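Side-chain contacts in lactaldehyde dehydrogenase (Methanocaldococcus jannaschii, PDB 3PQA), which oxidises lactaldehyde to lactate with NAD, which it prefers to NADP, as a step in the biosynthesis of coenzyme F420: residues E12-I17 with P165-P170; N195-T198 with V203-D206; V278-V283 with I363-E368; E324-V329 with A349-T354. All coordinates share one frame; numbering follows the deposited sequence.

Contact 1. Residues E12-I17 with P165-P170; sequences EDMDVI and PSSKAP. With SO4 (sulfate ion), chain G.
Met-14 and Val-16, on the short strand 14-17, each put a side chain against the loop 165-170 that joins strand 160-165 to helix 171-186. The buried, apolar part lies at Val-16, where both methyls meet the Pro-170 ring, the two side chains reaching toward each other tip to tip. CG2 of Val-16 stands 3.8 Å from CG of Pro-170, while CG1 of Val-16 is 3.8 Å from CD of Pro-170; Asp-83 of helix 73-84 touches both residues. Met-14 makes a tighter but less enclosed contact. Its chain runs out extended and bends only at the last torsion (chi3 63°), which brings Met-14 CE to 3.4 Å from Ser-167 OG and 3.5 Å from Ser-167 CB. An alanine in place of Met-14 would probably leave a gap beside the Ser-167 hydroxymethyl and let that group turn more freely. Beyond Ser-167 sits a sulfate, probably from the crystallisation liquor; the Ser-167 backbone N donates to its O3 at 3.0 Å, and His-164 and Gly-201 also bind the ion. The looser side, beside exposed Lys-168, is bridged by water 1, which accepts from Ile-17 N at 2.9 Å and can donate to Lys-168 O at 3.2 Å or, weakly, to Ser-167 O, having more acceptors within reach than protons. The loop holds an ST turn, Lys-168 N donating to Ser-166 OG, within a type I beta turn from Ser-166 to Ala-169; facing it is an antiparallel hairpin of strands 14-17 and 24-28, with a classic beta bulge at Asp-13 and Met-14 opposite Ile-28.

Contact 2. Residues N195-T198 with V203-D206; sequences NLLT and VVGD
With CG1 anti to the backbone N (chi1 178°) and CG2 anti to the carbonyl carbon, Val-204 spreads its two methyls over the chain at Leu-197 and Thr-198. Leu-197 has its CG anti to the carbonyl carbon (chi1 -51°), and it is CB, the first carbon of the side chain, that meets the valine. CG1 of Val-204 lies 3.6 Å from CB of Leu-197 and 3.5 Å from O of Leu-197, so one methyl touches both side chain and backbone of the same residue. The other branch, CG2 of Val-204, packs against O of Thr-198 at 3.8 Å. Val-204 thus bridges two successive peptide carbonyls, while the Thr-198 side chain takes no part in the contact: its CB points away from the helix and its OG1 is hydrogen-bonded to Pro-29 O. The valine stands near the start of helix 201-210, where the backbone makes a wider pi-type turn, and the chain reaches it through a short loop after strand 194-196. Around this pair, Leu-31 touches both Leu-197 and Val-204, His-164 touches Val-204 from strand 160-165, and Ala-39 of helix 33-44 lies on Leu-197. The contact therefore closes a beta-alpha connection at the edge of the Rossmann-type sheet of the NAD-binding domain. Its chemistry is apolar carbon against buried carbonyls: a valine methyl cannot satisfy O of Leu-197, and that polar atom is instead met by a hydrogen bond from His-164 ND1, which lets it sit in a buried contact beside hydrocarbon.

Contact 3. Residues V278-V283 with I363-E368; sequences VGMILV and ILCKTE
The CA atoms of Met-280 and Cys-365 come within 6.4 Å where segment 278-283, on strand 278-284, passes a turn of the connection to strand 373-379. The strand belongs to the sheet of the catalytic domain, as in other aldehyde dehydrogenases, and follows just after Cys-275, the probable active-site cysteine. Residues 363-365 have helical backbone angles without the regular bonds, and Lys-366 N donates to Ile-363 O. That same oxygen takes a second bond from OG1 of Thr-367 at 2.8 Å, the two donors approaching from opposite faces of the carbonyl plane. CG of Met-280 sits between the backbone N and the carbonyl carbon (chi1 67°), and after the bend at chi3 its CE comes to 3.5 Å from O of Cys-365, while Met-280 SD is 4.3 Å from CB of Cys-365. Ile-377 of the parallel strand 373-379 backs the cysteine. Beside this thioether contact, water 2 lies 2.7 Å from O of Gly-279 and 2.8 Å from O of Leu-364 and can donate to either, though it has more acceptors within reach than protons. Two carbonyl oxygens, neither a donor, can thus be joined through a shared water, while the methionine thioether makes the direct contact.

Contact 4. Residues E324-V329 with A349-T354; sequences EWVEKV and ALFYPT
Val-326 and Glu-327 of helix 320-335 meet the ring of Phe-351 on strand 350-357, an alpha/beta packing of the helix on the sheet of the catalytic domain. Within the helix, Glu-324 O accepts from Lys-328 N; Trp-325 follows, with CG2 of Val-329 over one face of its indole. Val-326 carries the contact. With CG1 anti to the backbone N (chi1 172°), the methyl lies over one face of the Phe-351 ring, toward the rim, in a CH-pi contact 3.9 Å from the centroid and 25° off the normal. The two side chains cross obliquely, and Val-373 of the adjoining strand touches both. Glu-327 comes next: its backbone N is 3.7 Å from CE2 of Phe-351, while its carboxylate turns to a salt bridge with Arg-346, a residue the Phe-351 side chain also touches. A serine in place of Phe-351 would probably open a gap between helix and strand and leave the Val-326 methyl without its aromatic partner. The closest approach of the two segments falls at that methyl, where CG1 of Val-326 lies 3.6 Å from both CE2 and CZ of Phe-351.

Overall arrangement
The contacts form two touching pairs. Contacts 1 and 2 lie on one side of the chain, their centres 12 Å apart, and meet at Pro-165, whose CD is 3.4 Å from O of Leu-197. Contacts 3 and 4, with centres 15 Å apart, reach a common second sheet; CH2 of Trp-325 lies 3.7 Å from O of Glu-368, and along the chain contact 4 falls between the two segments of contact 3. The pairs stay separate: nearest atoms are about 8 Å apart between contacts 1 and 4, and about 19 Å between contacts 2 and 3. Contact 3 approaches the catalytic centre: Gly-279 lies about 11 Å from the side chain of Cys-275, the probable active-site cysteine.

Contact 1. Residues E12-I17 with P165-P170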
loop_
_atom_site.group_PDB
_atom_site.type_symbol
_atom_site.label_atom_id
_atom_site.label_comp_id
_atom_site.label_asym_id
_atom_site.label_seq_id
_atom_site.Cartn_x
_atom_site.Cartn_y
_atom_site.Cartn_z
ATOM N N GLU B 12 26.364 -12.875 41.001
ATOM C CA GLU B 12 27.500 -13.036 40.110
ATOM C C GLU B 12 27.657 -14.536 39.838
ATOM O O GLU B 12 28.472 -15.212 40.474
ATOM C CB GLU B 12 28.757 -12.392 40.723
ATOM C CG GLU B 12 28.660 -10.859 40.850
ATOM C CD GLU B 12 29.910 -10.200 41.439
ATOM O OE1 GLU B 12 30.633 -10.841 42.233
ATOM O OE2 GLU B 12 30.157 -9.011 41.124
ATOM N N ASP B 13 26.841 -15.040 38.906
ATOM C CA ASP B 13 26.737 -16.476 38.604
ATOM C C ASP B 13 27.575 -16.944 37.426
ATOM O O ASP B 13 28.128 -18.032 37.455
ATOM C CB ASP B 13 25.295 -16.870 38.266
ATOM C CG ASP B 13 24.323 -16.611 39.387
ATOM O OD1 ASP B 13 24.658 -16.843 40.575
ATOM O OD2 ASP B 13 23.192 -16.202 39.060
ATOM N N MET B 14 27.627 -16.140 36.369
ATOM C CA MET B 14 28.119 -16.611 35.082
ATOM C C MET B 14 29.228 -15.699 34.576
ATOM O O MET B 14 29.065 -14.476 34.546
ATOM C CB MET B 14 26.951 -16.652 34.085
ATOM C CG MET B 14 27.165 -17.465 32.804
ATOM S SD MET B 14 25.708 -17.373 31.684
ATOM C CE MET B 14 25.703 -15.622 31.323
ATOM N N ASP B 15 30.351 -16.299 34.178
ATOM C CA ASP B 15 31.492 -15.555 33.651
ATOM C C ASP B 15 31.155 -14.922 32.309
ATOM O O ASP B 15 30.492 -15.539 31.474
ATOM C CB ASP B 15 32.703 -16.470 33.455
ATOM C CG ASP B 15 33.415 -16.798 34.753
ATOM O OD1 ASP B 15 32.977 -16.318 35.818
ATOM O OD2 ASP B 15 34.423 -17.537 34.693
ATOM N N VAL B 16 31.620 -13.695 32.115
ATOM C CA VAL B 16 31.540 -13.020 30.818
ATOM C C VAL B 16 32.973 -12.748 30.384
ATOM O O VAL B 16 33.739 -12.101 31.113
ATOM C CB VAL B 16 30.740 -11.695 30.887
ATOM C CG1 VAL B 16 30.753 -10.986 29.526
ATOM C CG2 VAL B 16 29.298 -11.940 31.370
ATOM N N ILE B 17 33.323 -13.237 29.197
ATOM C CA ILE B 17 34.716 -13.281 28.745
ATOM C C ILE B 17 35.033 -12.223 27.688
ATOM O O ILE B 17 34.209 -11.937 26.811
ATOM C CB ILE B 17 35.071 -14.697 28.187
ATOM C CG1 ILE B 17 34.698 -15.801 29.191
ATOM C CG2 ILE B 17 36.549 -14.806 27.809
ATOM C CD1 ILE B 17 35.435 -15.742 30.520
ATOM N N PRO B 165 19.435 -12.489 25.940
ATOM C CA PRO B 165 20.587 -12.152 25.112
ATOM C C PRO B 165 21.612 -13.289 25.154
ATOM O O PRO B 165 21.683 -14.022 26.148
ATOM C CB PRO B 165 21.144 -10.915 25.814
ATOM C CG PRO B 165 20.860 -11.174 27.265
ATOM C CD PRO B 165 19.607 -12.020 27.333
ATOM N N SER B 166 22.400 -13.443 24.095
ATOM C CA SER B 166 23.448 -14.453 24.103
ATOM C C SER B 166 24.435 -14.197 25.242
ATOM O O SER B 166 24.906 -13.077 25.425
ATOM C CB SER B 166 24.213 -14.430 22.777
ATOM O OG SER B 166 25.342 -15.291 22.850
ATOM N N SER B 167 24.764 -15.252 25.981
ATOM C CA SER B 167 25.736 -15.165 27.075
ATOM C C SER B 167 27.171 -14.928 26.603
ATOM O O SER B 167 28.057 -14.642 27.413
ATOM C CB SER B 167 25.663 -16.428 27.924
ATOM O OG SER B 167 24.333 -16.639 28.353
ATOM N N LYS B 168 27.394 -15.017 25.294
ATOM C CA LYS B 168 28.725 -14.815 24.726
ATOM C C LYS B 168 29.093 -13.337 24.626
ATOM O O LYS B 168 30.266 -12.994 24.551
ATOM C CB LYS B 168 28.813 -15.484 23.360
ATOM C CG LYS B 168 28.903 -16.987 23.451
ATOM C CD LYS B 168 28.671 -17.624 22.103
ATOM C CE LYS B 168 28.406 -19.109 22.257
ATOM N NZ LYS B 168 27.774 -19.568 21.007
ATOM N N ALA B 169 28.082 -12.468 24.614
ATOM C CA ALA B 169 28.303 -11.020 24.614
ATOM C C ALA B 169 27.099 -10.266 25.179
ATOM O O ALA B 169 26.503 -9.461 24.482
ATOM C CB ALA B 169 28.648 -10.511 23.199
ATOM N N PRO B 170 26.764 -10.510 26.461
ATOM C CA PRO B 170 25.548 -9.955 27.073
ATOM C C PRO B 170 25.647 -8.505 27.570
ATOM O O PRO B 170 24.617 -7.883 27.826
ATOM C CB PRO B 170 25.318 -10.892 28.267
ATOM C CG PRO B 170 26.706 -11.277 28.694
ATOM C CD PRO B 170 27.553 -11.303 27.428
HETATM S S SO4 G . 23.662 -18.752 25.507
HETATM O O1 SO4 G . 24.869 -18.284 24.839
HETATM O O2 SO4 G . 24.001 -19.476 26.733
HETATM O O3 SO4 G . 22.846 -17.598 25.847
HETATM O O4 SO4 G . 22.924 -19.646 24.626
HETATM O O HOH W 1 31.369 -14.211 27.259
#

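Contact 2. Residues N195-T198 with V203-D206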
loop_
_atom_site.group_PDB
_atom_site.type_symbol
_atom_site.label_atom_id
_atom_site.label_comp_id
_atom_site.label_asym_id
_atom_site.label_seq_id
_atom_site.Cartn_x
_atom_site.Cartn_y
_atom_site.Cartn_z
ATOM N N ASN B 195 11.666 -7.246 30.051
ATOM C CA ASN B 195 12.399 -8.085 30.991
ATOM C C ASN B 195 13.619 -8.744 30.345
ATOM O O ASN B 195 13.478 -9.625 29.502
ATOM C CB ASN B 195 11.481 -9.172 31.560
ATOM C CG ASN B 195 10.158 -8.617 32.103
ATOM O OD1 ASN B 195 10.056 -8.303 33.289
ATOM N ND2 ASN B 195 9.144 -8.493 31.236
ATOM N N LEU B 196 14.814 -8.328 30.760
ATOM C CA LEU B 196 16.036 -8.976 30.298
ATOM C C LEU B 196 16.338 -10.167 31.197
ATOM O O LEU B 196 16.464 -10.021 32.420
ATOM C CB LEU B 196 17.205 -7.988 30.275
ATOM C CG LEU B 196 18.499 -8.476 29.610
ATOM C CD1 LEU B 196 18.439 -8.499 28.063
ATOM C CD2 LEU B 196 19.673 -7.624 30.085
ATOM N N LEU B 197 16.420 -11.343 30.585
ATOM C CA LEU B 197 16.622 -12.602 31.298
ATOM C C LEU B 197 17.951 -13.246 30.871
ATOM O O LEU B 197 18.053 -13.866 29.795
ATOM C CB LEU B 197 15.446 -13.558 31.051
ATOM C CG LEU B 197 14.017 -13.051 31.270
ATOM C CD1 LEU B 197 13.029 -14.195 31.099
ATOM C CD2 LEU B 197 13.870 -12.398 32.655
ATOM N N THR B 198 18.970 -13.077 31.715
ATOM C CA THR B 198 20.299 -13.608 31.428
ATOM C C THR B 198 20.468 -15.008 31.986
ATOM O O THR B 198 19.807 -15.378 32.962
ATOM C CB THR B 198 21.449 -12.673 31.922
ATOM O OG1 THR B 198 21.298 -12.388 33.319
ATOM C CG2 THR B 198 21.453 -11.361 31.123
ATOM N N VAL B 203 18.511 -23.178 29.370
ATOM C CA VAL B 203 17.593 -23.036 30.496
ATOM C C VAL B 203 16.607 -21.879 30.224
ATOM O O VAL B 203 15.397 -22.093 30.120
ATOM C CB VAL B 203 18.370 -22.795 31.815
ATOM C CG1 VAL B 203 17.416 -22.719 32.998
ATOM C CG2 VAL B 203 19.414 -23.893 32.040
ATOM N N VAL B 204 17.147 -20.667 30.112
ATOM C CA VAL B 204 16.358 -19.437 30.018
ATOM C C VAL B 204 15.751 -19.295 28.612
ATOM O O VAL B 204 14.546 -19.059 28.468
ATOM C CB VAL B 204 17.222 -18.199 30.370
ATOM C CG1 VAL B 204 16.415 -16.923 30.221
ATOM C CG2 VAL B 204 17.783 -18.306 31.779
ATOM N N GLY B 205 16.588 -19.453 27.587
ATOM C CA GLY B 205 16.110 -19.442 26.197
ATOM C C GLY B 205 15.076 -20.535 25.969
ATOM O O GLY B 205 14.003 -20.283 25.422
ATOM N N ASP B 206 15.384 -21.749 26.428
ATOM C CA ASP B 206 14.457 -22.875 26.308
ATOM C C ASP B 206 13.097 -22.610 26.969
ATOM O O ASP B 206 12.050 -22.951 26.406
ATOM C CB ASP B 206 15.080 -24.144 26.899
ATOM C CG ASP B 206 14.222 -25.369 26.676
ATOM O OD1 ASP B 206 14.181 -25.858 25.524
ATOM O OD2 ASP B 206 13.578 -25.828 27.641
#

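Contact 3. Residues V278-V283 with I363-E368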
loop_
_atom_site.group_PDB
_atom_site.type_symbol
_atom_site.label_atom_id
_atom_site.label_comp_id
_atom_site.label_asym_id
_atom_site.label_seq_id
_atom_site.Cartn_x
_atom_site.Cartn_y
_atom_site.Cartn_z
ATOM N N VAL B 278 30.232 -13.727 3.548
ATOM C CA VAL B 278 30.564 -14.501 2.365
ATOM C C VAL B 278 30.921 -15.924 2.815
ATOM O O VAL B 278 31.815 -16.111 3.651
ATOM C CB VAL B 278 31.764 -13.861 1.623
ATOM C CG1 VAL B 278 32.332 -14.800 0.526
ATOM C CG2 VAL B 278 31.360 -12.484 1.044
ATOM N N GLY B 279 30.215 -16.907 2.253
ATOM C CA GLY B 279 30.420 -18.333 2.566
ATOM C C GLY B 279 31.209 -19.062 1.497
ATOM O O GLY B 279 31.916 -20.041 1.789
ATOM N N MET B 280 31.058 -18.630 0.250
ATOM C CA MET B 280 31.864 -19.181 -0.853
ATOM C C MET B 280 31.893 -18.168 -1.978
ATOM O O MET B 280 30.966 -17.360 -2.115
ATOM C CB MET B 280 31.319 -20.557 -1.329
ATOM C CG MET B 280 29.935 -20.579 -2.019
ATOM S SD MET B 280 29.331 -22.244 -2.516
ATOM C CE MET B 280 27.946 -22.485 -1.373
ATOM N N ILE B 281 32.969 -18.179 -2.757
ATOM C CA ILE B 281 33.042 -17.322 -3.948
ATOM C C ILE B 281 33.130 -18.272 -5.131
ATOM O O ILE B 281 34.013 -19.148 -5.147
ATOM C CB ILE B 281 34.276 -16.361 -3.930
ATOM C CG1 ILE B 281 34.213 -15.429 -2.714
ATOM C CG2 ILE B 281 34.384 -15.553 -5.248
ATOM C CD1 ILE B 281 35.434 -14.527 -2.544
ATOM N N LEU B 282 32.193 -18.125 -6.072
ATOM C CA LEU B 282 32.248 -18.803 -7.362
ATOM C C LEU B 282 32.768 -17.802 -8.385
ATOM O O LEU B 282 32.236 -16.699 -8.505
ATOM C CB LEU B 282 30.867 -19.349 -7.753
ATOM C CG LEU B 282 30.094 -20.096 -6.663
ATOM C CD1 LEU B 282 28.744 -20.579 -7.194
ATOM C CD2 LEU B 282 30.917 -21.266 -6.150
ATOM N N VAL B 283 33.818 -18.178 -9.107
ATOM C CA VAL B 283 34.442 -17.262 -10.053
ATOM C C VAL B 283 34.634 -17.946 -11.400
ATOM O O VAL B 283 35.011 -19.114 -11.464
ATOM C CB VAL B 283 35.776 -16.656 -9.493
ATOM C CG1 VAL B 283 36.810 -17.750 -9.168
ATOM C CG2 VAL B 283 36.344 -15.596 -10.442
ATOM N N ILE B 363 34.006 -29.647 1.885
ATOM C CA ILE B 363 33.261 -29.418 3.131
ATOM C C ILE B 363 32.881 -27.939 3.369
ATOM O O ILE B 363 31.802 -27.651 3.897
ATOM C CB ILE B 363 34.014 -30.026 4.371
ATOM C CG1 ILE B 363 33.146 -30.003 5.632
ATOM C CG2 ILE B 363 35.356 -29.343 4.607
ATOM C CD1 ILE B 363 31.960 -30.957 5.587
ATOM N N LEU B 364 33.751 -27.014 2.958
ATOM C CA LEU B 364 33.495 -25.583 3.165
ATOM C C LEU B 364 32.290 -25.071 2.380
ATOM O O LEU B 364 31.657 -24.097 2.781
ATOM C CB LEU B 364 34.724 -24.741 2.812
ATOM C CG LEU B 364 35.961 -24.911 3.694
ATOM C CD1 LEU B 364 37.147 -24.121 3.146
ATOM C CD2 LEU B 364 35.664 -24.527 5.133
ATOM N N CYS B 365 31.979 -25.720 1.263
ATOM C CA CYS B 365 30.811 -25.340 0.451
ATOM C C CYS B 365 29.473 -25.715 1.119
ATOM O O CYS B 365 28.405 -25.301 0.663
ATOM C CB CYS B 365 30.894 -25.960 -0.943
ATOM S SG CYS B 365 32.311 -25.415 -1.902
ATOM N N LYS B 366 29.536 -26.510 2.185
ATOM C CA LYS B 366 28.330 -26.977 2.850
ATOM C C LYS B 366 28.274 -26.547 4.310
ATOM O O LYS B 366 27.281 -26.783 4.984
ATOM C CB LYS B 366 28.227 -28.510 2.761
ATOM C CG LYS B 366 27.992 -29.057 1.354
ATOM C CD LYS B 366 26.606 -28.636 0.800
ATOM C CE LYS B 366 26.208 -29.426 -0.467
ATOM N NZ LYS B 366 25.921 -30.868 -0.185
ATOM N N THR B 367 29.328 -25.901 4.789
ATOM C CA THR B 367 29.475 -25.641 6.217
ATOM C C THR B 367 29.529 -24.147 6.513
ATOM O O THR B 367 30.396 -23.431 5.995
ATOM C CB THR B 367 30.750 -26.336 6.771
ATOM O OG1 THR B 367 30.719 -27.732 6.443
ATOM C CG2 THR B 367 30.872 -26.168 8.288
ATOM N N GLU B 368 28.603 -23.677 7.346
ATOM C CA GLU B 368 28.676 -22.308 7.852
ATOM C C GLU B 368 29.703 -22.249 8.981
ATOM O O GLU B 368 29.471 -22.802 10.065
ATOM C CB GLU B 368 27.310 -21.814 8.350
ATOM C CG GLU B 368 27.336 -20.359 8.808
ATOM C CD GLU B 368 25.986 -19.836 9.295
ATOM O OE1 GLU B 368 25.200 -20.607 9.887
ATOM O OE2 GLU B 368 25.720 -18.642 9.094
HETATM O O HOH W 2 32.071 -21.614 3.969
#

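Contact 4. Residues E324-V329 with A349-T354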
loop_
_atom_site.group_PDB
_atom_site.type_symbol
_atom_site.label_atom_id
_atom_site.label_comp_id
_atom_site.label_asym_id
_atom_site.label_seq_id
_atom_site.Cartn_x
_atom_site.Cartn_y
_atom_site.Cartn_z
ATOM N N GLU B 324 38.941 -23.365 17.530
ATOM C CA GLU B 324 39.515 -24.711 17.442
ATOM C C GLU B 324 38.710 -25.566 16.476
ATOM O O GLU B 324 39.269 -26.306 15.674
ATOM C CB GLU B 324 39.570 -25.377 18.827
ATOM C CG GLU B 324 40.555 -24.713 19.787
ATOM C CD GLU B 324 40.472 -25.235 21.226
ATOM O OE1 GLU B 324 39.392 -25.712 21.649
ATOM O OE2 GLU B 324 41.499 -25.148 21.937
ATOM N N TRP B 325 37.388 -25.455 16.558
ATOM C CA TRP B 325 36.519 -26.143 15.630
ATOM C C TRP B 325 36.801 -25.682 14.189
ATOM O O TRP B 325 36.921 -26.510 13.291
ATOM C CB TRP B 325 35.054 -25.933 16.006
ATOM C CG TRP B 325 34.100 -26.529 15.032
ATOM C CD1 TRP B 325 33.706 -27.837 14.955
ATOM C CD2 TRP B 325 33.409 -25.836 13.979
ATOM N NE1 TRP B 325 32.810 -27.999 13.921
ATOM C CE2 TRP B 325 32.609 -26.788 13.308
ATOM C CE3 TRP B 325 33.385 -24.505 13.547
ATOM C CZ2 TRP B 325 31.795 -26.448 12.213
ATOM C CZ3 TRP B 325 32.569 -24.166 12.460
ATOM C CH2 TRP B 325 31.786 -25.136 11.811
ATOM N N VAL B 326 36.925 -24.369 13.986
ATOM C CA VAL B 326 37.188 -23.807 12.649
ATOM C C VAL B 326 38.503 -24.351 12.079
ATOM O O VAL B 326 38.589 -24.687 10.899
ATOM C CB VAL B 326 37.208 -22.257 12.661
ATOM C CG1 VAL B 326 37.668 -21.702 11.311
ATOM C CG2 VAL B 326 35.821 -21.708 12.981
ATOM N N GLU B 327 39.509 -24.427 12.949
ATOM C CA GLU B 327 40.812 -24.994 12.624
ATOM C C GLU B 327 40.676 -26.412 12.073
ATOM O O GLU B 327 41.304 -26.753 11.071
ATOM C CB GLU B 327 41.676 -24.993 13.882
ATOM C CG GLU B 327 43.105 -25.477 13.716
ATOM C CD GLU B 327 43.927 -25.193 14.965
ATOM O OE1 GLU B 327 43.570 -25.685 16.062
ATOM O OE2 GLU B 327 44.926 -24.463 14.850
ATOM N N LYS B 328 39.846 -27.220 12.732
ATOM C CA LYS B 328 39.592 -28.602 12.329
ATOM C C LYS B 328 38.890 -28.698 10.981
ATOM O O LYS B 328 39.175 -29.598 10.191
ATOM C CB LYS B 328 38.773 -29.333 13.390
ATOM C CG LYS B 328 39.568 -29.738 14.603
ATOM C CD LYS B 328 38.653 -30.072 15.760
ATOM C CE LYS B 328 39.456 -30.359 17.009
ATOM N NZ LYS B 328 38.605 -30.263 18.216
ATOM N N VAL B 329 37.966 -27.772 10.732
ATOM C CA VAL B 329 37.235 -27.735 9.475
ATOM C C VAL B 329 38.185 -27.359 8.339
ATOM O O VAL B 329 38.134 -27.945 7.257
ATOM C CB VAL B 329 36.036 -26.751 9.543
ATOM C CG1 VAL B 329 35.334 -26.665 8.207
ATOM C CG2 VAL B 329 35.043 -27.191 10.626
ATOM N N ALA B 349 41.826 -17.481 20.169
ATOM C CA ALA B 349 40.608 -17.251 19.392
ATOM C C ALA B 349 40.824 -16.335 18.177
ATOM O O ALA B 349 39.910 -16.156 17.356
ATOM C CB ALA B 349 39.493 -16.722 20.290
ATOM N N LEU B 350 42.018 -15.756 18.064
ATOM C CA LEU B 350 42.332 -14.868 16.950
ATOM C C LEU B 350 42.617 -15.691 15.688
ATOM O O LEU B 350 43.663 -16.341 15.564
ATOM C CB LEU B 350 43.486 -13.917 17.295
ATOM C CG LEU B 350 43.755 -12.745 16.343
ATOM C CD1 LEU B 350 42.550 -11.794 16.265
ATOM C CD2 LEU B 350 45.007 -11.970 16.753
ATOM N N PHE B 351 41.662 -15.678 14.763
ATOM C CA PHE B 351 41.768 -16.483 13.556
ATOM C C PHE B 351 42.105 -15.603 12.365
ATOM O O PHE B 351 41.384 -14.644 12.067
ATOM C CB PHE B 351 40.483 -17.275 13.300
ATOM C CG PHE B 351 40.717 -18.578 12.593
ATOM C CD1 PHE B 351 41.015 -18.604 11.236
ATOM C CD2 PHE B 351 40.673 -19.780 13.299
ATOM C CE1 PHE B 351 41.247 -19.798 10.576
ATOM C CE2 PHE B 351 40.926 -20.989 12.656
ATOM C CZ PHE B 351 41.208 -21.000 11.284
ATOM N N TYR B 352 43.189 -15.939 11.670
ATOM C CA TYR B 352 43.668 -15.080 10.591
ATOM C C TYR B 352 42.883 -15.287 9.297
ATOM O O TYR B 352 42.407 -16.398 9.031
ATOM C CB TYR B 352 45.185 -15.275 10.394
ATOM C CG TYR B 352 45.947 -14.670 11.549
ATOM C CD1 TYR B 352 46.013 -15.324 12.782
ATOM C CD2 TYR B 352 46.542 -13.421 11.429
ATOM C CE1 TYR B 352 46.670 -14.751 13.863
ATOM C CE2 TYR B 352 47.211 -12.839 12.500
ATOM C CZ TYR B 352 47.262 -13.507 13.717
ATOM O OH TYR B 352 47.927 -12.944 14.784
ATOM N N PRO B 353 42.722 -14.209 8.504
ATOM C CA PRO B 353 42.094 -14.326 7.187
ATOM C C PRO B 353 42.648 -15.536 6.423
ATOM O O PRO B 353 43.868 -15.666 6.239
ATOM C CB PRO B 353 42.458 -12.998 6.524
ATOM C CG PRO B 353 42.397 -12.030 7.673
ATOM C CD PRO B 353 42.993 -12.800 8.845
ATOM N N THR B 354 41.739 -16.424 6.031
ATOM C CA THR B 354 42.082 -17.723 5.448
ATOM C C THR B 354 41.336 -17.897 4.120
ATOM O O THR B 354 40.128 -17.664 4.033
ATOM C CB THR B 354 41.764 -18.862 6.447
ATOM O OG1 THR B 354 42.619 -18.730 7.590
ATOM C CG2 THR B 354 41.967 -20.238 5.825
#